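Local coordinates for protein flavoenzyme PA4991 (Pseudomonas aeruginosa PAO1, PDB 5EZ7) that probably works as an FAD-dependent oxidoreductase of the DAO family, with one FAD per subunit and an unknown physiological substrate, at residues A[24-29]-A[356-361]; A[201-206]-A[351-356]; A[220-225]-A[332-337]. All blocks are in the same frame, centred on the assembly; numbering follows the deposited sequence.

Contact 1 and contact 2 share helix 350-364, and their centres lie about 8 Å apart. In contact 1 this helix meets helix 17-28. In contact 2 it meets strand 201-204 of the six-stranded sheet. Contact 3 sits at the edge of that sheet, on strand 332-336, with its centre about 12 Å from contact 2 and about 19 Å from contact 1. Along the chain, segments 24-29, 201-206 and 220-225 come first, then 332-337, 351-356 and 356-361. Early and late parts of the sequence are thus brought together in one FAD-binding domain. Contacts 1 and 2 lie on the helix 350-364 side of the sheet, and contact 3 on the other.

Contact 1 (A[24-29]-A[356-361]); sequences ARLRRA and RVCARL
Leu26 extends its CD2 methyl over Cys358 and Leu361, where helix 17-28 passes helix 350-364. Both helices belong to the FAD-binding domain, which has a Rossmann-type fold. Helix 17-28 follows the glycine-rich turn after strand 10-13. Helix 350-364 comes from the far end of the sequence. The two short helical segments run 11.2 Å apart at their closest, with their directions 40° apart. At that spacing side chains fill the gap, and no hydrogen bond crosses it.

The shortest touch is Leu26 CD2 to Leu361 CD1, 3.6 Å. The two leucine side chains cross at about a right angle. Both also touch Ile10 of strand 10-13, so the sheet closes the inner side of this apolar patch. Leu26 CD2 reaches Cys358 SG at 3.9 Å. The CB of Cys358 points toward helix 17-28, and with chi1 at -70° the sulfur lies beside its own backbone N, within reach of Leu26.

Arg25 completes the contact on the other side of Cys358. Its chain bends twice, at chi2 and chi3, and this curls the guanidinium toward helix 350-364. There it forms salt bridges with Asp355 through NH2 and with Glu88 through NH1. Two carboxylates probably help to fix its position. Cys358 SG sits obliquely to the guanidinium plane, 4.1 Å from Arg25 NH2.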
loop_
_atom_site.group_PDB
_atom_site.type_symbol
_atom_site.label_atom_id
_atom_site.label_comp_id
_atom_site.label_asym_id
_atom_site.label_seq_id
_atom_site.Cartn_x
_atom_site.Cartn_y
_atom_site.Cartn_z
ATOM N N ALA A 24 10.995 -8.013 -4.323
ATOM C CA ALA A 24 11.146 -9.279 -3.666
ATOM C C ALA A 24 10.899 -10.463 -4.632
ATOM O O ALA A 24 11.632 -11.441 -4.602
ATOM C CB ALA A 24 10.214 -9.334 -2.482
ATOM N N ARG A 25 9.867 -10.364 -5.454
ATOM C CA ARG A 25 9.602 -11.322 -6.510
ATOM C C ARG A 25 10.784 -11.515 -7.492
ATOM O O ARG A 25 11.156 -12.659 -7.828
ATOM C CB ARG A 25 8.343 -10.894 -7.283
ATOM C CG ARG A 25 7.038 -11.153 -6.512
ATOM C CD ARG A 25 6.486 -12.584 -6.673
ATOM N NE ARG A 25 6.108 -12.766 -8.080
ATOM C CZ ARG A 25 4.989 -12.290 -8.655
ATOM N NH1 ARG A 25 4.016 -11.653 -7.962
ATOM N NH2 ARG A 25 4.826 -12.468 -9.953
ATOM N N LEU A 26 11.365 -10.394 -7.945
ATOM C CA LEU A 26 12.431 -10.428 -8.926
ATOM C C LEU A 26 13.692 -11.110 -8.385
ATOM O O LEU A 26 14.252 -12.031 -9.044
ATOM C CB LEU A 26 12.736 -9.034 -9.448
ATOM C CG LEU A 26 11.660 -8.455 -10.379
ATOM C CD1 LEU A 26 11.966 -7.028 -10.761
ATOM C CD2 LEU A 26 11.428 -9.258 -11.656
ATOM N N ARG A 27 14.099 -10.696 -7.186
ATOM C CA ARG A 27 15.209 -11.323 -6.488
ATOM C C ARG A 27 14.995 -12.799 -6.263
ATOM O O ARG A 27 15.906 -13.596 -6.395
ATOM C CB ARG A 27 15.356 -10.706 -5.138
ATOM C CG ARG A 27 15.913 -9.319 -5.204
ATOM C CD ARG A 27 16.071 -8.787 -3.778
ATOM N NE ARG A 27 17.299 -9.246 -3.153
ATOM C CZ ARG A 27 18.507 -8.839 -3.542
ATOM N NH1 ARG A 27 18.666 -7.986 -4.563
ATOM N NH2 ARG A 27 19.557 -9.269 -2.901
ATOM N N ARG A 28 13.769 -13.157 -5.920
ATOM C CA ARG A 28 13.429 -14.556 -5.731
ATOM C C ARG A 28 13.556 -15.326 -7.036
ATOM O O ARG A 28 14.016 -16.447 -7.039
ATOM C CB ARG A 28 12.016 -14.686 -5.205
ATOM C CG ARG A 28 11.747 -16.040 -4.602
ATOM C CD ARG A 28 10.296 -16.115 -4.182
ATOM N NE ARG A 28 9.907 -17.485 -3.862
ATOM C CZ ARG A 28 9.333 -17.905 -2.732
ATOM N NH1 ARG A 28 9.028 -19.198 -2.611
ATOM N NH2 ARG A 28 9.068 -17.083 -1.721
ATOM N N ALA A 29 13.158 -14.703 -8.144
ATOM C CA ALA A 29 13.297 -15.313 -9.453
ATOM C C ALA A 29 14.748 -15.284 -9.989
ATOM O O ALA A 29 14.959 -15.676 -11.124
ATOM C CB ALA A 29 12.325 -14.659 -10.449
ATOM N N ARG A 356 2.354 -8.328 -13.676
ATOM C CA ARG A 356 2.273 -7.605 -14.935
ATOM C C ARG A 356 3.656 -7.223 -15.402
ATOM O O ARG A 356 3.944 -7.338 -16.596
ATOM C CB ARG A 356 1.317 -6.422 -14.880
ATOM C CG ARG A 356 -0.122 -6.843 -15.146
ATOM C CD ARG A 356 -1.128 -6.056 -14.327
ATOM N NE ARG A 356 -2.507 -6.526 -14.557
ATOM C CZ ARG A 356 -3.303 -6.122 -15.561
ATOM N NH1 ARG A 356 -2.878 -5.216 -16.445
ATOM N NH2 ARG A 356 -4.540 -6.622 -15.694
ATOM N N VAL A 357 4.524 -6.836 -14.466
ATOM C CA VAL A 357 5.904 -6.561 -14.799
ATOM C C VAL A 357 6.626 -7.849 -15.241
ATOM O O VAL A 357 7.343 -7.833 -16.262
ATOM C CB VAL A 357 6.653 -5.870 -13.647
ATOM C CG1 VAL A 357 8.148 -5.820 -13.905
ATOM C CG2 VAL A 357 6.118 -4.452 -13.420
ATOM N N CYS A 358 6.446 -8.938 -14.485
ATOM C CA CYS A 358 7.154 -10.200 -14.781
ATOM C C CYS A 358 6.723 -10.787 -16.138
ATOM O O CYS A 358 7.567 -11.300 -16.866
ATOM C CB CYS A 358 6.995 -11.241 -13.661
ATOM S SG CYS A 358 7.894 -10.779 -12.157
ATOM N N ALA A 359 5.447 -10.650 -16.501
ATOM C CA ALA A 359 4.986 -11.092 -17.822
ATOM C C ALA A 359 5.553 -10.255 -18.977
ATOM O O ALA A 359 5.706 -10.767 -20.066
ATOM C CB ALA A 359 3.463 -11.127 -17.896
ATOM N N ARG A 360 5.832 -8.975 -18.759
ATOM C CA ARG A 360 6.534 -8.179 -19.771
ATOM C C ARG A 360 7.943 -8.645 -19.949
ATOM O O ARG A 360 8.420 -8.693 -21.055
ATOM C CB ARG A 360 6.574 -6.708 -19.399
ATOM C CG ARG A 360 5.209 -6.078 -19.512
ATOM C CD ARG A 360 4.937 -5.449 -20.868
ATOM N NE ARG A 360 4.606 -6.411 -21.922
ATOM C CZ ARG A 360 5.284 -6.625 -23.065
ATOM N NH1 ARG A 360 6.405 -5.955 -23.388
ATOM N NH2 ARG A 360 4.823 -7.540 -23.916
ATOM N N LEU A 361 8.607 -8.945 -18.838
ATOM C CA LEU A 361 9.984 -9.402 -18.851
ATOM C C LEU A 361 10.053 -10.757 -19.523
ATOM O O LEU A 361 10.892 -10.980 -20.374
ATOM C CB LEU A 361 10.545 -9.524 -17.444
ATOM C CG LEU A 361 10.590 -8.255 -16.598
ATOM C CD1 LEU A 361 11.110 -8.576 -15.199
ATOM C CD2 LEU A 361 11.462 -7.204 -17.262
#

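Contact 2 (A[201-206]-A[351-356]); sequences RVVLSA and PDFADR. With FAD (flavin-adenine dinucleotide), chain B.
The Phe353 ring meets Ser205 and Val203 obliquely, through CE2 and CZ at its far end. The nearest pairs are Phe353 CE2 to Ser205 CB, 4.1 Å, and Phe353 CZ to Val203 CG1, 4.2 Å. The second flat group is the Arg356 guanidinium, which has Asp352 OD1 at its edge and in its plane. This is helix-on-sheet packing in the Rossmann-type FAD-binding domain: helix 350-364 lies against strand 201-204, which runs parallel to strand 10-13.

The Phe353 and Val203 side chains come from opposite directions, CZ against CG1. The CB of Phe353 already points to the strand, and chi1 of 177° carries the ring on in that direction. It also touches Ala18, whose backbone N binds FAD. Phe353 is therefore a second-shell residue behind the cofactor.

Ser205 turns its CB to the ring. Its OG is within hydrogen-bonding reach of the Val13 and Gly14 backbone oxygens, which must share its single proton or leave it to one. This ties the end of strand 201-204 to the glycine-rich turn. On the helix, Asp352 and Arg356 form a salt bridge one turn apart, with Arg356 NE 2.9 Å from Asp352 OD2. As a hydrogen bond it is weak, bent to 123°. Beyond the strand, Ala206 CB lies 3.8 Å from the FAD ribose oxygen O4B, and Ala206 O lies 3.2 Å from C8A of the adenine.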
loop_
_atom_site.group_PDB
_atom_site.type_symbol
_atom_site.label_atom_id
_atom_site.label_comp_id
_atom_site.label_asym_id
_atom_site.label_seq_id
_atom_site.Cartn_x
_atom_site.Cartn_y
_atom_site.Cartn_z
ATOM N N ARG A 201 16.143 -2.987 -17.607
ATOM C CA ARG A 201 14.895 -2.210 -17.503
ATOM C C ARG A 201 14.889 -1.282 -16.332
ATOM O O ARG A 201 15.632 -1.494 -15.407
ATOM C CB ARG A 201 13.690 -3.146 -17.354
ATOM C CG ARG A 201 13.421 -3.982 -18.586
ATOM C CD ARG A 201 12.948 -3.136 -19.755
ATOM N NE ARG A 201 12.502 -3.944 -20.886
ATOM C CZ ARG A 201 13.235 -4.368 -21.912
ATOM N NH1 ARG A 201 14.542 -4.123 -22.019
ATOM N NH2 ARG A 201 12.630 -5.053 -22.872
ATOM N N VAL A 202 13.990 -0.299 -16.378
ATOM C CA VAL A 202 13.748 0.660 -15.287
ATOM C C VAL A 202 12.237 0.658 -15.032
ATOM O O VAL A 202 11.427 0.856 -15.971
ATOM C CB VAL A 202 14.221 2.103 -15.625
ATOM C CG1 VAL A 202 13.923 3.076 -14.469
ATOM C CG2 VAL A 202 15.706 2.136 -15.924
ATOM N N VAL A 203 11.866 0.399 -13.778
ATOM C CA VAL A 203 10.489 0.415 -13.351
ATOM C C VAL A 203 10.204 1.573 -12.390
ATOM O O VAL A 203 10.864 1.710 -11.332
ATOM C CB VAL A 203 10.115 -0.876 -12.632
ATOM C CG1 VAL A 203 8.605 -0.887 -12.324
ATOM C CG2 VAL A 203 10.500 -2.087 -13.472
ATOM N N LEU A 204 9.180 2.356 -12.727
ATOM C CA LEU A 204 8.693 3.461 -11.863
ATOM C C LEU A 204 7.468 3.031 -11.068
ATOM O O LEU A 204 6.348 2.943 -11.611
ATOM C CB LEU A 204 8.354 4.686 -12.688
ATOM C CG LEU A 204 9.404 5.172 -13.649
ATOM C CD1 LEU A 204 8.917 6.453 -14.298
ATOM C CD2 LEU A 204 10.707 5.410 -12.929
ATOM N N SER A 205 7.709 2.726 -9.784
ATOM C CA SER A 205 6.663 2.403 -8.802
ATOM C C SER A 205 6.697 3.463 -7.681
ATOM O O SER A 205 6.717 3.149 -6.493
ATOM C CB SER A 205 6.883 0.996 -8.240
ATOM O OG SER A 205 8.181 0.899 -7.703
ATOM N N ALA A 206 6.692 4.727 -8.087
ATOM C CA ALA A 206 6.949 5.835 -7.183
ATOM C C ALA A 206 5.677 6.549 -6.718
ATOM O O ALA A 206 5.757 7.593 -6.122
ATOM C CB ALA A 206 7.921 6.822 -7.805
ATOM N N PRO A 351 0.686 -7.717 -5.668
ATOM C CA PRO A 351 1.145 -8.913 -6.375
ATOM C C PRO A 351 0.718 -9.006 -7.873
ATOM O O PRO A 351 1.345 -9.729 -8.650
ATOM C CB PRO A 351 0.534 -10.071 -5.556
ATOM C CG PRO A 351 0.003 -9.470 -4.301
ATOM C CD PRO A 351 -0.292 -8.048 -4.620
ATOM N N ASP A 352 -0.357 -8.323 -8.249
ATOM C CA ASP A 352 -0.809 -8.254 -9.633
ATOM C C ASP A 352 0.103 -7.294 -10.405
ATOM O O ASP A 352 0.401 -7.516 -11.581
ATOM C CB ASP A 352 -2.297 -7.830 -9.710
ATOM C CG ASP A 352 -2.838 -7.856 -11.133
ATOM O OD1 ASP A 352 -2.935 -8.973 -11.708
ATOM O OD2 ASP A 352 -3.145 -6.770 -11.704
ATOM N N PHE A 353 0.566 -6.248 -9.737
ATOM C CA PHE A 353 1.522 -5.302 -10.342
ATOM C C PHE A 353 2.822 -6.013 -10.676
ATOM O O PHE A 353 3.267 -5.938 -11.818
ATOM C CB PHE A 353 1.757 -4.083 -9.446
ATOM C CG PHE A 353 2.780 -3.112 -9.974
ATOM C CD1 PHE A 353 2.452 -2.202 -10.978
ATOM C CD2 PHE A 353 4.064 -3.083 -9.459
ATOM C CE1 PHE A 353 3.380 -1.300 -11.465
ATOM C CE2 PHE A 353 5.004 -2.173 -9.938
ATOM C CZ PHE A 353 4.663 -1.295 -10.948
ATOM N N ALA A 354 3.385 -6.733 -9.702
ATOM C CA ALA A 354 4.492 -7.646 -9.939
ATOM C C ALA A 354 4.261 -8.624 -11.109
ATOM O O ALA A 354 5.095 -8.713 -11.980
ATOM C CB ALA A 354 4.884 -8.383 -8.662
ATOM N N ASP A 355 3.143 -9.338 -11.131
ATOM C CA ASP A 355 2.814 -10.268 -12.267
ATOM C C ASP A 355 2.853 -9.568 -13.614
ATOM O O ASP A 355 3.327 -10.155 -14.575
ATOM C CB ASP A 355 1.412 -10.877 -12.155
ATOM C CG ASP A 355 1.241 -11.801 -10.951
ATOM O OD1 ASP A 355 2.232 -12.400 -10.482
ATOM O OD2 ASP A 355 0.085 -11.929 -10.459
ATOM N N ARG A 356 2.354 -8.328 -13.676
ATOM C CA ARG A 356 2.273 -7.605 -14.935
ATOM C C ARG A 356 3.656 -7.223 -15.402
ATOM O O ARG A 356 3.944 -7.338 -16.596
ATOM C CB ARG A 356 1.317 -6.422 -14.880
ATOM C CG ARG A 356 -0.122 -6.843 -15.146
ATOM C CD ARG A 356 -1.128 -6.056 -14.327
ATOM N NE ARG A 356 -2.507 -6.526 -14.557
ATOM C CZ ARG A 356 -3.303 -6.122 -15.561
ATOM N NH1 ARG A 356 -2.878 -5.216 -16.445
ATOM N NH2 ARG A 356 -4.540 -6.622 -15.694
HETATM P PA FAD B . 3.452 4.513 -2.376
HETATM O O1A FAD B . 3.181 3.716 -1.142
HETATM O O2A FAD B . 2.990 5.940 -2.483
HETATM O O5B FAD B . 5.016 4.436 -2.627
HETATM C C5B FAD B . 5.678 5.260 -3.566
HETATM C C4B FAD B . 7.096 5.411 -3.056
HETATM O O4B FAD B . 7.889 6.074 -4.055
HETATM C C3B FAD B . 7.146 6.237 -1.768
HETATM O O3B FAD B . 7.799 5.514 -0.722
HETATM C C2B FAD B . 7.912 7.480 -2.180
HETATM O O2B FAD B . 8.726 8.049 -1.158
HETATM C C1B FAD B . 8.728 6.988 -3.379
HETATM N N9A FAD B . 9.091 8.059 -4.315
HETATM C C8A FAD B . 8.289 9.045 -4.754
HETATM N N7A FAD B . 8.965 9.847 -5.595
HETATM C C5A FAD B . 10.210 9.369 -5.708
HETATM C C6A FAD B . 11.420 9.769 -6.440
HETATM N N6A FAD B . 11.372 10.851 -7.232
HETATM N N1A FAD B . 12.527 9.020 -6.307
HETATM C C2A FAD B . 12.546 7.935 -5.511
HETATM N N3A FAD B . 11.476 7.513 -4.806
HETATM C C4A FAD B . 10.302 8.188 -4.865
HETATM N N1 FAD B . -5.413 -0.476 -0.516
HETATM C C2 FAD B . -5.871 -1.666 -0.072
HETATM O O2 FAD B . -5.727 -2.680 -0.797
HETATM N N3 FAD B . -6.475 -1.804 1.121
HETATM C C4 FAD B . -6.668 -0.777 1.944
HETATM O O4 FAD B . -7.221 -0.931 3.051
HETATM C C4X FAD B . -6.197 0.549 1.532
HETATM N N5 FAD B . -6.367 1.627 2.321
HETATM C C5X FAD B . -5.919 2.836 1.938
HETATM C C6 FAD B . -6.100 3.918 2.790
HETATM C C7 FAD B . -5.652 5.176 2.437
HETATM C C7M FAD B . -5.843 6.324 3.381
HETATM C C8 FAD B . -4.947 5.364 1.144
HETATM C C8M FAD B . -4.421 6.714 0.705
HETATM C C9 FAD B . -4.779 4.287 0.294
HETATM C C9A FAD B . -5.237 3.015 0.631
HETATM N N10 FAD B . -5.070 1.884 -0.218
HETATM C C10 FAD B . -5.529 0.636 0.216
HETATM C "C1'" FAD B . -4.388 1.980 -1.499
HETATM C "C2'" FAD B . -2.906 1.753 -1.259
HETATM O "O2'" FAD B . -2.441 2.471 -0.108
HETATM C "C3'" FAD B . -2.093 2.129 -2.490
HETATM O "O3'" FAD B . -2.749 1.593 -3.657
HETATM C "C4'" FAD B . -0.676 1.569 -2.401
HETATM O "O4'" FAD B . -0.157 1.651 -1.073
HETATM C "C5'" FAD B . 0.273 2.312 -3.320
HETATM O "O5'" FAD B . 1.544 1.648 -3.317
HETATM P P FAD B . 2.758 2.301 -4.123
HETATM O O1P FAD B . 4.028 1.600 -3.716
HETATM O O2P FAD B . 2.342 2.331 -5.549
HETATM O O3P FAD B . 2.728 3.831 -3.641
#

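Contact 3 (A[220-225]-A[332-337]); sequences EQPAMQ and FLAEQG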
loop_
_atom_site.group_PDB
_atom_site.type_symbol
_atom_site.label_atom_id
_atom_site.label_comp_id
_atom_site.label_asym_id
_atom_site.label_seq_id
_atom_site.Cartn_x
_atom_site.Cartn_y
_atom_site.Cartn_z
ATOM N N GLU A 220 4.841 12.475 -20.845
ATOM C CA GLU A 220 3.589 12.929 -20.258
ATOM C C GLU A 220 2.511 11.822 -20.137
ATOM O O GLU A 220 1.493 11.992 -19.444
ATOM C CB GLU A 220 3.085 14.086 -21.102
ATOM C CG GLU A 220 4.092 15.238 -21.159
ATOM C CD GLU A 220 3.478 16.551 -21.621
ATOM O OE1 GLU A 220 2.391 16.918 -21.109
ATOM O OE2 GLU A 220 4.080 17.225 -22.490
ATOM N N GLN A 221 2.722 10.711 -20.841
ATOM C CA GLN A 221 1.971 9.477 -20.654
ATOM C C GLN A 221 2.794 8.460 -19.907
ATOM O O GLN A 221 4.030 8.483 -19.989
ATOM C CB GLN A 221 1.553 8.904 -22.014
ATOM C CG GLN A 221 0.555 9.783 -22.731
ATOM C CD GLN A 221 -0.515 10.274 -21.769
ATOM O OE1 GLN A 221 -0.767 11.466 -21.667
ATOM N NE2 GLN A 221 -1.144 9.351 -21.045
ATOM N N PRO A 222 2.150 7.594 -19.129
ATOM C CA PRO A 222 0.713 7.679 -18.741
ATOM C C PRO A 222 0.391 8.790 -17.728
ATOM O O PRO A 222 1.169 9.018 -16.801
ATOM C CB PRO A 222 0.468 6.334 -18.093
ATOM C CG PRO A 222 1.813 5.938 -17.512
ATOM C CD PRO A 222 2.878 6.551 -18.386
ATOM N N ALA A 223 -0.778 9.427 -17.871
ATOM C CA ALA A 223 -1.188 10.541 -17.013
ATOM C C ALA A 223 -1.679 9.984 -15.690
ATOM O O ALA A 223 -2.138 8.852 -15.633
ATOM C CB ALA A 223 -2.252 11.394 -17.678
ATOM N N MET A 224 -1.593 10.798 -14.644
ATOM C CA MET A 224 -1.884 10.389 -13.293
ATOM C C MET A 224 -2.986 11.259 -12.764
ATOM O O MET A 224 -3.064 12.433 -13.161
ATOM C CB MET A 224 -0.644 10.611 -12.427
ATOM C CG MET A 224 -0.723 9.932 -11.065
ATOM S SD MET A 224 0.815 10.165 -10.158
ATOM C CE MET A 224 0.567 11.866 -9.612
ATOM N N GLN A 225 -3.813 10.710 -11.866
ATOM C CA GLN A 225 -4.767 11.525 -11.096
ATOM C C GLN A 225 -4.482 11.353 -9.606
ATOM O O GLN A 225 -3.853 10.395 -9.192
ATOM C CB GLN A 225 -6.247 11.198 -11.407
ATOM C CG GLN A 225 -6.672 9.757 -11.055
ATOM C CD GLN A 225 -8.163 9.475 -11.254
ATOM O OE1 GLN A 225 -8.875 10.323 -11.687
ATOM N NE2 GLN A 225 -8.621 8.286 -10.898
ATOM N N PHE A 332 -2.213 -1.275 -12.796
ATOM C CA PHE A 332 -1.967 -0.636 -14.099
ATOM C C PHE A 332 -0.441 -0.604 -14.414
ATOM O O PHE A 332 0.396 -0.220 -13.560
ATOM C CB PHE A 332 -2.562 0.781 -14.099
ATOM C CG PHE A 332 -2.236 1.573 -15.333
ATOM C CD1 PHE A 332 -1.038 2.274 -15.440
ATOM C CD2 PHE A 332 -3.097 1.566 -16.429
ATOM C CE1 PHE A 332 -0.749 2.964 -16.600
ATOM C CE2 PHE A 332 -2.778 2.238 -17.603
ATOM C CZ PHE A 332 -1.618 2.950 -17.679
ATOM N N LEU A 333 -0.093 -0.979 -15.635
ATOM C CA LEU A 333 1.268 -0.876 -16.122
ATOM C C LEU A 333 1.304 -0.376 -17.541
ATOM O O LEU A 333 0.488 -0.772 -18.343
ATOM C CB LEU A 333 1.939 -2.235 -16.069
ATOM C CG LEU A 333 3.441 -2.314 -16.391
ATOM C CD1 LEU A 333 4.292 -1.463 -15.498
ATOM C CD2 LEU A 333 3.874 -3.752 -16.242
ATOM N N ALA A 334 2.272 0.485 -17.828
ATOM C CA ALA A 334 2.574 0.939 -19.162
ATOM C C ALA A 334 4.086 0.899 -19.426
ATOM O O ALA A 334 4.894 0.839 -18.487
ATOM C CB ALA A 334 2.087 2.348 -19.310
ATOM N N GLU A 335 4.464 0.992 -20.694
ATOM C CA GLU A 335 5.859 1.061 -21.081
ATOM C C GLU A 335 6.147 1.956 -22.246
ATOM O O GLU A 335 5.335 2.124 -23.065
ATOM C CB GLU A 335 6.381 -0.321 -21.445
ATOM C CG GLU A 335 5.392 -1.166 -22.195
ATOM C CD GLU A 335 5.972 -2.511 -22.585
ATOM O OE1 GLU A 335 7.195 -2.638 -22.884
ATOM O OE2 GLU A 335 5.178 -3.460 -22.614
ATOM N N GLN A 336 7.349 2.512 -22.273
ATOM C CA GLN A 336 7.923 3.194 -23.407
ATOM C C GLN A 336 9.408 2.733 -23.462
ATOM O O GLN A 336 10.196 3.012 -22.565
ATOM C CB GLN A 336 7.745 4.709 -23.237
ATOM C CG GLN A 336 8.522 5.598 -24.221
ATOM C CD GLN A 336 7.857 5.758 -25.598
ATOM O OE1 GLN A 336 6.795 6.352 -25.694
ATOM N NE2 GLN A 336 8.503 5.257 -26.670
ATOM N N GLY A 337 9.765 1.979 -24.495
ATOM C CA GLY A 337 11.102 1.455 -24.624
ATOM C C GLY A 337 11.405 0.559 -23.428
ATOM O O GLY A 337 10.638 -0.335 -23.116
#
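Pro222 touches Phe332 and Ala334 without any polar bond between the two segments. A sound polar bond at this site leaves strand 332-336 instead: Arg360 NH1 of helix 350-364 forms a salt bridge with Glu335 OE2. Glu335 and Leu333 turn away from Pro222. Leu333 packs on helix 350-364, so that helix covers the face of the strand remote from the proline.

On the near face, Phe332 and Ala334 both point at segment 220-225. Pro222 answers with two ring atoms. Its CB lies 3.9 Å from Phe332 CE1. Its CG lies 4.0 Å from Ala334 CB. Pro222 CB approaches the phenyl ring obliquely. With chi1 at 174° the phenyl group continues the course of its CB, out toward Pro222.

The peptide bond before Pro222 is cis. It bends the chain sharply where the loop after helix 210-216 turns into strand 224-236. The proline ring comes to lie between that helix and the sheet, since it also touches Leu214 and Val341. Asn324 touches both Pro222 and Phe332, and its ND2 donates a hydrogen bond to Ala223 O. This ties the loop of Asn324 to the chain just after Pro222.

Strand 332-336 is an outermost strand of the six-stranded sheet and pairs antiparallel with strand 339-343. Gly337, with a phi of 61°, begins the turn between them. Strand 224-236 belongs to the separate eight-stranded sheet. The contact therefore packs a chain crossing between sheets onto an edge hairpin, consistent with the two-domain architecture of DAO-family flavoenzymes, where a Rossmann-type FAD domain adjoins a second, largely beta-sheet domain.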